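Local coordinates for Baccell_00875 (Bacteroides cellulosilyticus DSM 14838, PDB 5NO8), which acts as a polysaccharide lyase, probably removing the L-rhamnose caps linked to glucuronic acid in complex arabinogalactan proteins, at residues Gly60-Trp65 with Asn149-Asp154; Ala548-Ala553 with Tyr622-Leu627. One frame throughout, in Å; residues are numbered along the deposited sequence.

From the N terminus, the chain first builds its strand-rich part. Contact 1 ties the loop holding 60-65, between strands 40-45 and 75-81, to 149-154, between strand 137-145 and helix 155-161. It closes a loop of 83 intervening residues, 50 of them in strands and none in helices. The chain then runs through further sheets before entering its helix-rich C-terminal part, where contact 2 packs helix 542-559 against helix 615-629 across 68 residues, 33 of them helical. The two loops lie in series, neither nested nor crossed. The centres of contact 1 and contact 2 are about 32 Å apart. The nearest atoms of contact 1 and contact 2 are about 14 Å apart, so the two do not touch.

Contact 1 of 2, residues Gly60-Trp65 with Asn149-Asp154; sequences GTQYPW and NDNYPD
Gln62 and Asn149 join amide to amide: Gln62 NE2 gives a nearly straight hydrogen bond of 3.0 Å to Asn149 OD1. The donor lies in the carbonyl plane of Asn149, on a lone pair, although the two amide planes stand 73° apart. A second amide shares this oxygen, for Asn151 ND2 donates to Asn149 OD1 at 3.0 Å from a position tilted out of the same plane. Next to this pair, Tyr63 OH rests over the flat of the Asn151 amide, 3.1 Å from Asn151 CG. The ring and that amide are almost perpendicular, with Asn151 ND2 at the ring edge. Despite its nearness, Asn151 OD1 is poorly angled for a direct bond to the phenol. One water makes the link instead: it accepts from Gln62 NE2 at 2.9 Å, donates to Asn151 OD1 at 2.9 Å and bonds Tyr63 OH at 3.0 Å.

Gln62 spans the gap as an extended chain, CG anti to the backbone N (chi1 -170°), which carries its amide to the opposite loop although the closest CA atoms, Gln62 and Pro153, are 9.9 Å apart. Behind Tyr63, one face of the Trp65 indole lies against Tyr63 CB.

Farther out, Gln62 OE1 accepts from Lys57 N, Asn151 OD1 from Arg162 NE, and Asn149 ND2 gives to Asn53 O, which fixes which way each amide is turned. Tyr152, directed away from 60-65, meets the ring of His594 with nearly parallel planes, bringing this loop to the helix-rich part. Side-chain amides, a phenol and one bridging water thus join two irregular loops, and 149-154 ends in the N-cap of helix 155-161, where Asp154 OD1 takes Gln157 N.

Contact 2 of 2, residues Ala548-Ala553 with Tyr622-Leu627; sequences AIQFLA and YYYYAL. With GOL (glycerol), chain F.
Ala553 and Tyr624 make the apolar part of this helix-helix contact, their CB atoms 3.7 Å apart. With a bare methyl group on one side, the backbones come close, Ala553 CA lying 6.0 Å from Tyr624 CA. Tyr624 CG is anti to the carbonyl carbon (chi1 -69°), which sends the ring past Ala553 and across the side chain of Gln550. There Gln550 CG meets the ring at Tyr624 CE2, 4.0 Å away, approaching obliquely with the amide and ring planes 47° apart.

The polar part gathers on a bound glycerol, probably from the crystallisation liquor. Gln550 NE2 donates to its O3 at 2.8 Å over a rather bent N-H...O angle of 131°. Tyr624 OH is hydrogen-bonded to the same O3 at 3.0 Å, and O3 lies at the ring edge, near its plane. Gln550 NE2 also bonds Tyr686 OH, while Gln550 OE1 accepts from Gly493 N, fixing the turn of the amide. A leucine here would probably leave Gly493 N and Tyr686 OH without this mate and strip the glycerol hydroxyl of one of its grips.

Glu456 and Lys404 bind the glycerol too. A buried amide and phenol, with a carboxylate and an amine, thus hold one small polyol, chemistry that may, but need not, reflect sugar binding.

Contact 1 of 2, residues Gly60-Trp65 with Asn149-Asp154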
ATOM      1  N   GLY A  60      -9.022 -25.089  -7.486  1.00 23.93           N
ATOM      2  CA  GLY A  60     -10.376 -24.647  -7.180  1.00 23.28           C
ATOM      3  C   GLY A  60     -10.852 -24.797  -5.736  1.00 23.19           C
ATOM      4  O   GLY A  60     -11.967 -24.426  -5.440  1.00 25.59           O
ATOM      5  N   THR A  61     -10.036 -25.315  -4.832  1.00 23.99           N
ATOM      6  CA  THR A  61     -10.472 -25.591  -3.451  1.00 25.22           C
ATOM      7  C   THR A  61     -10.243 -24.448  -2.463  1.00 25.23           C
ATOM      8  O   THR A  61     -10.827 -24.437  -1.373  1.00 26.77           O
ATOM      9  CB  THR A  61      -9.804 -26.854  -2.884  1.00 26.68           C
ATOM     10  OG1 THR A  61      -8.386 -26.669  -2.775  1.00 27.67           O
ATOM     11  CG2 THR A  61     -10.096 -28.066  -3.779  1.00 28.09           C
ATOM     12  N   GLN A  62      -9.404 -23.480  -2.826  1.00 22.79           N
ATOM     13  CA  GLN A  62      -9.233 -22.288  -2.001  1.00 21.19           C
ATOM     14  C   GLN A  62     -10.126 -21.177  -2.508  1.00 21.15           C
ATOM     15  O   GLN A  62     -10.817 -20.534  -1.725  1.00 21.74           O
ATOM     16  CB  GLN A  62      -7.766 -21.869  -1.989  1.00 20.81           C
ATOM     17  CG  GLN A  62      -7.476 -20.789  -0.976  1.00 20.57           C
ATOM     18  CD  GLN A  62      -6.006 -20.511  -0.794  1.00 20.41           C
ATOM     19  OE1 GLN A  62      -5.153 -21.302  -1.198  1.00 21.06           O
ATOM     20  NE2 GLN A  62      -5.701 -19.397  -0.118  1.00 21.63           N
ATOM     21  N   TYR A  63     -10.054 -20.900  -3.804  1.00 21.32           N
ATOM     22  CA  TYR A  63     -11.010 -20.040  -4.505  1.00 20.86           C
ATOM     23  C   TYR A  63     -11.522 -20.796  -5.725  1.00 21.04           C
ATOM     24  O   TYR A  63     -10.707 -21.310  -6.523  1.00 20.51           O
ATOM     25  CB  TYR A  63     -10.354 -18.709  -4.941  1.00 20.68           C
ATOM     26  CG  TYR A  63      -9.825 -17.927  -3.776  1.00 20.26           C
ATOM     27  CD1 TYR A  63     -10.685 -17.226  -2.946  1.00 21.72           C
ATOM     28  CD2 TYR A  63      -8.454 -17.941  -3.459  1.00 21.85           C
ATOM     29  CE1 TYR A  63     -10.211 -16.526  -1.851  1.00 23.08           C
ATOM     30  CE2 TYR A  63      -7.963 -17.241  -2.366  1.00 21.91           C
ATOM     31  CZ  TYR A  63      -8.848 -16.534  -1.576  1.00 23.06           C
ATOM     32  OH  TYR A  63      -8.404 -15.838  -0.512  1.00 23.33           O
ATOM     33  N   PRO A  64     -12.853 -20.902  -5.883  1.00 22.56           N
ATOM     34  CA  PRO A  64     -13.378 -21.767  -6.966  1.00 24.48           C
ATOM     35  C   PRO A  64     -12.960 -21.360  -8.383  1.00 24.89           C
ATOM     36  O   PRO A  64     -12.808 -22.222  -9.255  1.00 25.10           O
ATOM     37  CB  PRO A  64     -14.913 -21.714  -6.778  1.00 25.80           C
ATOM     38  CG  PRO A  64     -15.159 -20.733  -5.699  1.00 26.79           C
ATOM     39  CD  PRO A  64     -13.902 -20.556  -4.917  1.00 23.38           C
ATOM     40  N   TRP A  65     -12.676 -20.074  -8.575  1.00 21.95           N
ATOM     41  CA  TRP A  65     -12.293 -19.536  -9.881  1.00 21.73           C
ATOM     42  C   TRP A  65     -10.773 -19.606 -10.102  1.00 19.75           C
ATOM     43  O   TRP A  65     -10.300 -19.250 -11.167  1.00 22.49           O
ATOM     44  CB  TRP A  65     -12.824 -18.086 -10.041  1.00 21.86           C
ATOM     45  CG  TRP A  65     -12.381 -17.209  -8.924  1.00 21.69           C
ATOM     46  CD1 TRP A  65     -11.241 -16.504  -8.866  1.00 21.33           C
ATOM     47  CD2 TRP A  65     -13.056 -16.996  -7.668  1.00 21.66           C
ATOM     48  NE1 TRP A  65     -11.140 -15.855  -7.661  1.00 21.37           N
ATOM     49  CE2 TRP A  65     -12.237 -16.141  -6.900  1.00 21.14           C
ATOM     50  CE3 TRP A  65     -14.256 -17.463  -7.114  1.00 23.84           C
ATOM     51  CZ2 TRP A  65     -12.565 -15.736  -5.608  1.00 21.80           C
ATOM     52  CZ3 TRP A  65     -14.597 -17.058  -5.808  1.00 22.68           C
ATOM     53  CH2 TRP A  65     -13.764 -16.188  -5.079  1.00 22.39           C
ATOM     54  N   ASN A 149       0.512 -16.605  -1.478  1.00 17.27           N
ATOM     55  CA  ASN A 149      -0.733 -16.765  -0.708  1.00 17.62           C
ATOM     56  C   ASN A 149      -1.036 -15.504   0.101  1.00 17.49           C
ATOM     57  O   ASN A 149      -0.918 -15.491   1.328  1.00 17.50           O
ATOM     58  CB  ASN A 149      -0.602 -18.025   0.177  1.00 17.40           C
ATOM     59  CG  ASN A 149      -1.934 -18.620   0.585  1.00 17.74           C
ATOM     60  OD1 ASN A 149      -2.984 -18.233   0.102  1.00 17.67           O
ATOM     61  ND2 ASN A 149      -1.876 -19.601   1.497  1.00 19.17           N
ATOM     62  N   ASP A 150      -1.351 -14.431  -0.621  1.00 18.55           N
ATOM     63  CA  ASP A 150      -1.545 -13.096  -0.067  1.00 18.27           C
ATOM     64  C   ASP A 150      -3.030 -12.796  -0.195  1.00 17.84           C
ATOM     65  O   ASP A 150      -3.538 -12.346  -1.241  1.00 16.34           O
ATOM     66  CB  ASP A 150      -0.692 -12.061  -0.814  1.00 18.55           C
ATOM     67  CG  ASP A 150      -0.681 -10.688  -0.135  1.00 19.09           C
ATOM     68  OD1 ASP A 150      -1.662 -10.330   0.586  1.00 18.97           O
ATOM     69  OD2 ASP A 150       0.334  -9.955  -0.308  1.00 18.42           O
ATOM     70  N   ASN A 151      -3.755 -13.106   0.871  1.00 16.51           N
ATOM     71  CA  ASN A 151      -5.191 -12.899   0.909  1.00 16.77           C
ATOM     72  C   ASN A 151      -5.659 -12.922   2.374  1.00 16.39           C
ATOM     73  O   ASN A 151      -4.872 -13.226   3.263  1.00 16.64           O
ATOM     74  CB  ASN A 151      -5.915 -13.937   0.034  1.00 17.07           C
ATOM     75  CG  ASN A 151      -5.432 -15.341   0.291  1.00 18.81           C
ATOM     76  OD1 ASN A 151      -5.739 -15.898   1.338  1.00 19.30           O
ATOM     77  ND2 ASN A 151      -4.647 -15.913  -0.660  1.00 16.81           N
ATOM     78  N   TYR A 152      -6.916 -12.552   2.583  1.00 18.72           N
ATOM     79  CA  TYR A 152      -7.448 -12.197   3.885  1.00 20.30           C
ATOM     80  C   TYR A 152      -8.705 -13.002   4.211  1.00 20.87           C
ATOM     81  O   TYR A 152      -9.791 -12.436   4.269  1.00 22.23           O
ATOM     82  CB  TYR A 152      -7.809 -10.708   3.901  1.00 20.85           C
ATOM     83  CG  TYR A 152      -6.680  -9.723   3.628  1.00 21.03           C
ATOM     84  CD1 TYR A 152      -5.408  -9.894   4.186  1.00 21.55           C
ATOM     85  CD2 TYR A 152      -6.927  -8.559   2.888  1.00 21.81           C
ATOM     86  CE1 TYR A 152      -4.384  -8.960   3.960  1.00 22.38           C
ATOM     87  CE2 TYR A 152      -5.924  -7.619   2.671  1.00 22.33           C
ATOM     88  CZ  TYR A 152      -4.660  -7.817   3.183  1.00 22.31           C
ATOM     89  OH  TYR A 152      -3.654  -6.858   2.952  1.00 24.24           O
ATOM     90  N   PRO A 153      -8.572 -14.317   4.421  1.00 22.47           N
ATOM     91  CA  PRO A 153      -9.771 -15.118   4.766  1.00 24.38           C
ATOM     92  C   PRO A 153     -10.329 -14.751   6.153  1.00 26.10           C
ATOM     93  O   PRO A 153     -11.526 -14.592   6.294  1.00 29.33           O
ATOM     94  CB  PRO A 153      -9.251 -16.560   4.738  1.00 24.03           C
ATOM     95  CG  PRO A 153      -7.780 -16.435   4.990  1.00 23.94           C
ATOM     96  CD  PRO A 153      -7.358 -15.149   4.359  1.00 24.06           C
ATOM     97  N   ASP A 154      -9.456 -14.595   7.143  1.00 27.63           N
ATOM     98  CA  ASP A 154      -9.815 -14.158   8.507  1.00 30.33           C
ATOM     99  C   ASP A 154      -8.519 -13.884   9.269  1.00 29.33           C
ATOM    100  O   ASP A 154      -7.452 -14.324   8.827  1.00 29.13           O
ATOM    101  CB  ASP A 154     -10.680 -15.196   9.244  1.00 33.17           C
ATOM    102  CG  ASP A 154     -10.023 -16.564   9.350  1.00 36.03           C
ATOM    103  OD1 ASP A 154      -9.013 -16.734  10.062  1.00 34.74           O
ATOM    104  OD2 ASP A 154     -10.565 -17.512   8.758  1.00 44.78           O
TER
HETATM  105  O   HOH W   1      -7.734 -18.019   1.471  1.00 19.41           O

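Contact 2 of 2, residues Ala548-Ala553 with Tyr622-Leu627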
ATOM      1  N   ALA A 548      -5.831   0.284  15.712  1.00 23.25           N
ATOM      2  CA  ALA A 548      -5.714  -0.310  17.054  1.00 23.46           C
ATOM      3  C   ALA A 548      -4.537   0.293  17.779  1.00 22.31           C
ATOM      4  O   ALA A 548      -4.649   0.740  18.920  1.00 22.66           O
ATOM      5  CB  ALA A 548      -5.538  -1.833  16.979  1.00 25.78           C
ATOM      6  N   ILE A 549      -3.403   0.345  17.097  1.00 20.55           N
ATOM      7  CA  ILE A 549      -2.163   0.777  17.715  1.00 19.79           C
ATOM      8  C   ILE A 549      -2.144   2.304  17.873  1.00 19.39           C
ATOM      9  O   ILE A 549      -1.603   2.821  18.875  1.00 20.50           O
ATOM     10  CB  ILE A 549      -0.946   0.308  16.896  1.00 19.65           C
ATOM     11  CG1 ILE A 549      -0.965  -1.216  16.733  1.00 20.41           C
ATOM     12  CG2 ILE A 549       0.357   0.754  17.517  1.00 20.05           C
ATOM     13  CD1 ILE A 549       0.137  -1.739  15.845  1.00 20.42           C
ATOM     14  N   GLN A 550      -2.725   3.002  16.895  1.00 19.83           N
ATOM     15  CA  GLN A 550      -2.896   4.467  16.905  1.00 20.27           C
ATOM     16  C   GLN A 550      -3.688   4.862  18.159  1.00 21.19           C
ATOM     17  O   GLN A 550      -3.299   5.757  18.915  1.00 22.17           O
ATOM     18  CB  GLN A 550      -3.651   4.901  15.633  1.00 21.32           C
ATOM     19  CG  GLN A 550      -3.923   6.387  15.448  1.00 23.19           C
ATOM     20  CD  GLN A 550      -4.890   6.678  14.298  1.00 23.64           C
ATOM     21  OE1 GLN A 550      -5.735   5.839  13.922  1.00 24.16           O
ATOM     22  NE2 GLN A 550      -4.780   7.877  13.736  1.00 23.46           N
ATOM     23  N   PHE A 551      -4.767   4.136  18.399  1.00 20.84           N
ATOM     24  CA  PHE A 551      -5.589   4.362  19.588  1.00 20.98           C
ATOM     25  C   PHE A 551      -4.843   4.082  20.888  1.00 21.15           C
ATOM     26  O   PHE A 551      -4.818   4.928  21.809  1.00 21.95           O
ATOM     27  CB  PHE A 551      -6.835   3.499  19.530  1.00 21.01           C
ATOM     28  CG  PHE A 551      -7.705   3.660  20.732  1.00 21.44           C
ATOM     29  CD1 PHE A 551      -8.657   4.632  20.755  1.00 22.22           C
ATOM     30  CD2 PHE A 551      -7.510   2.859  21.852  1.00 22.04           C
ATOM     31  CE1 PHE A 551      -9.459   4.822  21.869  1.00 22.76           C
ATOM     32  CE2 PHE A 551      -8.296   3.029  22.968  1.00 22.52           C
ATOM     33  CZ  PHE A 551      -9.269   4.004  22.976  1.00 23.49           C
ATOM     34  N   LEU A 552      -4.251   2.897  20.980  1.00 20.85           N
ATOM     35  CA  LEU A 552      -3.544   2.498  22.190  1.00 21.16           C
ATOM     36  C   LEU A 552      -2.365   3.396  22.542  1.00 22.25           C
ATOM     37  O   LEU A 552      -2.130   3.674  23.724  1.00 21.02           O
ATOM     38  CB  LEU A 552      -3.086   1.048  22.120  1.00 22.53           C
ATOM     39  CG  LEU A 552      -4.178  -0.035  22.115  1.00 24.11           C
ATOM     40  CD1 LEU A 552      -3.545  -1.335  21.682  1.00 25.35           C
ATOM     41  CD2 LEU A 552      -4.836  -0.213  23.476  1.00 25.73           C
ATOM     42  N   ALA A 553      -1.608   3.839  21.539  1.00 20.30           N
ATOM     43  CA  ALA A 553      -0.467   4.702  21.797  1.00 21.35           C
ATOM     44  C   ALA A 553      -0.914   6.058  22.364  1.00 20.88           C
ATOM     45  O   ALA A 553      -0.294   6.590  23.294  1.00 22.01           O
ATOM     46  CB  ALA A 553       0.363   4.892  20.543  1.00 20.79           C
ATOM     47  N   TYR A 622       3.837   5.406  13.943  1.00 16.56           N
ATOM     48  CA  TYR A 622       5.261   5.549  14.166  1.00 17.02           C
ATOM     49  C   TYR A 622       5.573   6.842  14.915  1.00 17.77           C
ATOM     50  O   TYR A 622       6.440   6.845  15.785  1.00 18.50           O
ATOM     51  CB  TYR A 622       6.043   5.544  12.850  1.00 17.76           C
ATOM     52  CG  TYR A 622       6.079   4.242  12.098  1.00 18.20           C
ATOM     53  CD1 TYR A 622       5.661   3.031  12.688  1.00 18.51           C
ATOM     54  CD2 TYR A 622       6.545   4.200  10.785  1.00 18.29           C
ATOM     55  CE1 TYR A 622       5.733   1.840  11.989  1.00 19.17           C
ATOM     56  CE2 TYR A 622       6.605   3.005  10.090  1.00 18.85           C
ATOM     57  CZ  TYR A 622       6.218   1.834  10.705  1.00 19.69           C
ATOM     58  OH  TYR A 622       6.245   0.644  10.006  1.00 19.48           O
ATOM     59  N   TYR A 623       4.858   7.909  14.565  1.00 17.02           N
ATOM     60  CA  TYR A 623       4.947   9.210  15.268  1.00 18.34           C
ATOM     61  C   TYR A 623       4.586   9.066  16.759  1.00 18.12           C
ATOM     62  O   TYR A 623       5.358   9.483  17.648  1.00 18.18           O
ATOM     63  CB  TYR A 623       4.065  10.235  14.551  1.00 18.40           C
ATOM     64  CG  TYR A 623       3.658  11.442  15.356  1.00 17.85           C
ATOM     65  CD1 TYR A 623       4.514  12.538  15.493  1.00 18.90           C
ATOM     66  CD2 TYR A 623       2.400  11.509  15.937  1.00 19.49           C
ATOM     67  CE1 TYR A 623       4.126  13.658  16.230  1.00 19.36           C
ATOM     68  CE2 TYR A 623       2.002  12.604  16.665  1.00 18.38           C
ATOM     69  CZ  TYR A 623       2.868  13.662  16.820  1.00 20.48           C
ATOM     70  OH  TYR A 623       2.435  14.736  17.555  1.00 21.89           O
ATOM     71  N   TYR A 624       3.455   8.435  17.031  1.00 18.26           N
ATOM     72  CA  TYR A 624       3.048   8.228  18.431  1.00 19.46           C
ATOM     73  C   TYR A 624       4.000   7.287  19.158  1.00 20.48           C
ATOM     74  O   TYR A 624       4.305   7.501  20.335  1.00 21.69           O
ATOM     75  CB  TYR A 624       1.625   7.700  18.545  1.00 18.77           C
ATOM     76  CG  TYR A 624       0.529   8.655  18.154  1.00 19.62           C
ATOM     77  CD1 TYR A 624       0.385   9.881  18.791  1.00 19.56           C
ATOM     78  CD2 TYR A 624      -0.393   8.323  17.172  1.00 20.04           C
ATOM     79  CE1 TYR A 624      -0.619  10.753  18.450  1.00 20.03           C
ATOM     80  CE2 TYR A 624      -1.408   9.184  16.831  1.00 20.45           C
ATOM     81  CZ  TYR A 624      -1.506  10.414  17.474  1.00 19.94           C
ATOM     82  OH  TYR A 624      -2.503  11.264  17.140  1.00 22.20           O
ATOM     83  N   TYR A 625       4.464   6.236  18.483  1.00 20.07           N
ATOM     84  CA  TYR A 625       5.374   5.286  19.095  1.00 20.55           C
ATOM     85  C   TYR A 625       6.691   5.985  19.509  1.00 22.06           C
ATOM     86  O   TYR A 625       7.244   5.680  20.572  1.00 21.45           O
ATOM     87  CB  TYR A 625       5.634   4.115  18.149  1.00 22.25           C
ATOM     88  CG  TYR A 625       6.556   3.086  18.708  1.00 24.36           C
ATOM     89  CD1 TYR A 625       6.085   2.095  19.556  1.00 26.58           C
ATOM     90  CD2 TYR A 625       7.908   3.114  18.423  1.00 26.54           C
ATOM     91  CE1 TYR A 625       6.946   1.141  20.086  1.00 28.66           C
ATOM     92  CE2 TYR A 625       8.780   2.173  18.955  1.00 27.75           C
ATOM     93  CZ  TYR A 625       8.290   1.179  19.780  1.00 29.67           C
ATOM     94  OH  TYR A 625       9.159   0.247  20.308  1.00 33.15           O
ATOM     95  N   ALA A 626       7.197   6.907  18.671  1.00 20.03           N
ATOM     96  CA  ALA A 626       8.382   7.683  19.018  1.00 20.98           C
ATOM     97  C   ALA A 626       8.144   8.580  20.251  1.00 21.98           C
ATOM     98  O   ALA A 626       9.053   8.736  21.072  1.00 24.51           O
ATOM     99  CB  ALA A 626       8.871   8.515  17.844  1.00 20.79           C
ATOM    100  N   LEU A 627       6.951   9.154  20.365  1.00 22.14           N
ATOM    101  CA  LEU A 627       6.580   9.925  21.565  1.00 23.72           C
ATOM    102  C   LEU A 627       6.516   9.047  22.823  1.00 26.00           C
ATOM    103  O   LEU A 627       6.886   9.485  23.907  1.00 27.31           O
ATOM    104  CB  LEU A 627       5.235  10.616  21.362  1.00 24.41           C
ATOM    105  CG  LEU A 627       5.178  11.753  20.334  1.00 25.24           C
ATOM    106  CD1 LEU A 627       3.775  12.295  20.201  1.00 25.75           C
ATOM    107  CD2 LEU A 627       6.141  12.862  20.718  1.00 27.00           C
TER
HETATM  108  C1  GOL F 704      -5.454  12.981  13.698  1.00 32.76           C
HETATM  109  O1  GOL F 704      -5.471  14.417  13.516  1.00 30.90           O
HETATM  110  C2  GOL F 704      -5.412  12.575  15.178  1.00 32.88           C
HETATM  111  O2  GOL F 704      -6.557  13.101  15.885  1.00 34.66           O
HETATM  112  C3  GOL F 704      -5.497  11.049  15.320  1.00 33.32           C
HETATM  113  O3  GOL F 704      -4.285  10.376  14.955  1.00 29.60           O